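Local structure of methyltransferase (Streptococcus mutans, 2B78) at residues Ala225-Ala230 against Thr238-Leu243. The protein is a putative S-adenosylmethionine-dependent methyltransferase that probably binds RNA. Numbering follows the deposited sequence.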
ATOM      1  N   ALA A 225      12.024   5.869   4.722  1.00  9.46           N
ATOM      2  CA  ALA A 225      11.115   7.012   4.719  1.00  8.86           C
ATOM      3  C   ALA A 225      10.597   7.328   6.135  1.00 10.20           C
ATOM      4  O   ALA A 225      10.356   8.494   6.457  1.00 11.94           O
ATOM      5  CB  ALA A 225       9.946   6.759   3.769  1.00  8.53           C
ATOM      6  N   PHE A 226      10.409   6.309   6.978  1.00  7.48           N
ATOM      7  CA  PHE A 226       9.939   6.551   8.358  1.00  7.24           C
ATOM      8  C   PHE A 226      11.032   7.239   9.169  1.00  7.40           C
ATOM      9  O   PHE A 226      10.754   8.056  10.052  1.00  6.80           O
ATOM     10  CB  PHE A 226       9.583   5.244   9.083  1.00  5.18           C
ATOM     11  CG  PHE A 226       8.265   4.644   8.691  1.00  2.17           C
ATOM     12  CD1 PHE A 226       7.094   5.396   8.706  1.00  1.39           C
ATOM     13  CD2 PHE A 226       8.191   3.291   8.354  1.00  1.39           C
ATOM     14  CE1 PHE A 226       5.867   4.806   8.395  1.00  3.00           C
ATOM     15  CE2 PHE A 226       6.975   2.694   8.045  1.00  2.03           C
ATOM     16  CZ  PHE A 226       5.807   3.453   8.065  1.00  2.05           C
ATOM     17  N   SER A 227      12.283   6.892   8.877  1.00  8.39           N
ATOM     18  CA  SER A 227      13.412   7.464   9.588  1.00  9.18           C
ATOM     19  C   SER A 227      13.575   8.950   9.291  1.00 10.15           C
ATOM     20  O   SER A 227      13.812   9.753  10.203  1.00  8.65           O
ATOM     21  CB  SER A 227      14.687   6.709   9.220  1.00 10.31           C
ATOM     22  OG  SER A 227      14.559   5.349   9.585  1.00 12.86           O
ATOM     23  N   VAL A 228      13.441   9.322   8.019  1.00 11.30           N
ATOM     24  CA  VAL A 228      13.557  10.723   7.639  1.00 11.73           C
ATOM     25  C   VAL A 228      12.406  11.523   8.261  1.00 10.70           C
ATOM     26  O   VAL A 228      12.601  12.648   8.720  1.00 11.53           O
ATOM     27  CB  VAL A 228      13.578  10.887   6.081  1.00 13.88           C
ATOM     28  CG1 VAL A 228      12.220  10.560   5.486  1.00 14.94           C
ATOM     29  CG2 VAL A 228      14.002  12.298   5.709  1.00 14.98           C
ATOM     30  N   ALA A 229      11.215  10.929   8.299  1.00 10.19           N
ATOM     31  CA  ALA A 229      10.039  11.579   8.889  1.00  9.20           C
ATOM     32  C   ALA A 229      10.306  11.852  10.371  1.00  9.23           C
ATOM     33  O   ALA A 229      10.099  12.966  10.876  1.00  8.44           O
ATOM     34  CB  ALA A 229       8.805  10.672   8.733  1.00  6.60           C
ATOM     35  N   ALA A 230      10.774  10.826  11.070  1.00  8.30           N
ATOM     36  CA  ALA A 230      11.085  10.966  12.487  1.00 10.24           C
ATOM     37  C   ALA A 230      12.169  12.027  12.706  1.00 10.38           C
ATOM     38  O   ALA A 230      12.099  12.811  13.654  1.00 10.91           O
ATOM     39  CB  ALA A 230      11.533   9.622  13.046  1.00  9.90           C
ATOM     40  N   THR A 238      18.261   7.860  14.758  1.00 10.43           N
ATOM     41  CA  THR A 238      17.514   6.787  14.118  1.00 10.35           C
ATOM     42  C   THR A 238      18.471   5.800  13.491  1.00 10.23           C
ATOM     43  O   THR A 238      19.549   6.165  13.002  1.00 11.41           O
ATOM     44  CB  THR A 238      16.558   7.288  13.009  1.00 10.78           C
ATOM     45  OG1 THR A 238      17.315   7.628  11.838  1.00 14.13           O
ATOM     46  CG2 THR A 238      15.784   8.502  13.479  1.00 10.79           C
ATOM     47  N   THR A 239      18.083   4.538  13.535  1.00 10.86           N
ATOM     48  CA  THR A 239      18.865   3.471  12.942  1.00 10.61           C
ATOM     49  C   THR A 239      17.899   2.774  12.005  1.00 11.03           C
ATOM     50  O   THR A 239      16.854   2.300  12.434  1.00 10.96           O
ATOM     51  CB  THR A 239      19.356   2.485  14.000  1.00 10.92           C
ATOM     52  OG1 THR A 239      20.205   3.177  14.925  1.00 10.53           O
ATOM     53  CG2 THR A 239      20.125   1.343  13.339  1.00 10.80           C
ATOM     54  N   SER A 240      18.251   2.718  10.723  1.00 10.55           N
ATOM     55  CA  SER A 240      17.400   2.105   9.717  1.00 10.50           C
ATOM     56  C   SER A 240      18.042   0.813   9.226  1.00 11.97           C
ATOM     57  O   SER A 240      19.177   0.815   8.735  1.00 11.42           O
ATOM     58  CB  SER A 240      17.212   3.082   8.558  1.00  8.98           C
ATOM     59  OG  SER A 240      16.828   4.360   9.050  1.00  9.03           O
ATOM     60  N   VAL A 241      17.311  -0.288   9.355  1.00 12.42           N
ATOM     61  CA  VAL A 241      17.845  -1.586   8.961  1.00 13.04           C
ATOM     62  C   VAL A 241      17.097  -2.270   7.827  1.00 14.82           C
ATOM     63  O   VAL A 241      15.881  -2.488   7.910  1.00 13.08           O
ATOM     64  CB  VAL A 241      17.864  -2.545  10.168  1.00 11.41           C
ATOM     65  CG1 VAL A 241      18.616  -3.833   9.798  1.00  9.44           C
ATOM     66  CG2 VAL A 241      18.493  -1.862  11.368  1.00  9.75           C
ATOM     67  N   ASP A 242      17.822  -2.612   6.760  1.00 16.23           N
ATOM     68  CA  ASP A 242      17.220  -3.306   5.629  1.00 16.40           C
ATOM     69  C   ASP A 242      18.204  -4.338   5.097  1.00 17.95           C
ATOM     70  O   ASP A 242      19.417  -4.128   5.122  1.00 18.63           O
ATOM     71  CB  ASP A 242      16.865  -2.335   4.498  1.00 16.26           C
ATOM     72  CG  ASP A 242      15.827  -2.908   3.556  1.00 15.20           C
ATOM     73  OD1 ASP A 242      14.639  -2.920   3.940  1.00 17.97           O
ATOM     74  OD2 ASP A 242      16.185  -3.361   2.443  1.00 17.18           O
ATOM     75  N   LEU A 243      17.678  -5.451   4.605  1.00 18.53           N
ATOM     76  CA  LEU A 243      18.520  -6.509   4.068  1.00 19.38           C
ATOM     77  C   LEU A 243      19.197  -6.137   2.748  1.00 18.23           C
ATOM     78  O   LEU A 243      20.235  -6.699   2.414  1.00 18.31           O
ATOM     79  CB  LEU A 243      17.679  -7.772   3.853  1.00 21.66           C
ATOM     80  CG  LEU A 243      18.383  -8.953   3.188  1.00 24.49           C
ATOM     81  CD1 LEU A 243      19.399  -9.558   4.150  1.00 25.07           C
ATOM     82  CD2 LEU A 243      17.350  -9.992   2.782  1.00 25.57           C
TER
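Ser227 and Ser240 meet hydroxyl to hydroxyl, a compact example of how a helix face of small side chains can settle closely on parallel strands. Their OG atoms are 2.5 Å apart, a short hydrogen bond in which either serine may be the donor. Ser240 OG is also packed 3.2 Å from Ser227 CB. Both CB atoms point across the gap, and chi1 of -60° in Ser227 and -50° in Ser240 sets each OG beside its own backbone N, where the two oxygens meet. Asn218 ND2 of strand 215-219 supplies Ser227 OG with a second bond, joining two strands through one helical hydroxyl. Packing slackens toward Thr238: its OG1 stands 3.8 Å from Ser227 CB and hydrogen-bonds instead to His265, while its CG2 comes only within 4.4 Å of Ala230 CB. This looser side is still buried. At the other end the strand runs out to partly exposed Asp242, part of the S-adenosyl-L-homocysteine site, unoccupied in this chain. Helix and strand run nearly antiparallel, at 172°, as expected within the Rossmann-like beta-alpha-beta unit 215-219, 225-232 and 237-242. Strand 237-242 lies between strands 215-219 and 265-269, while Phe226 and Ala229 pack against helix 200-210.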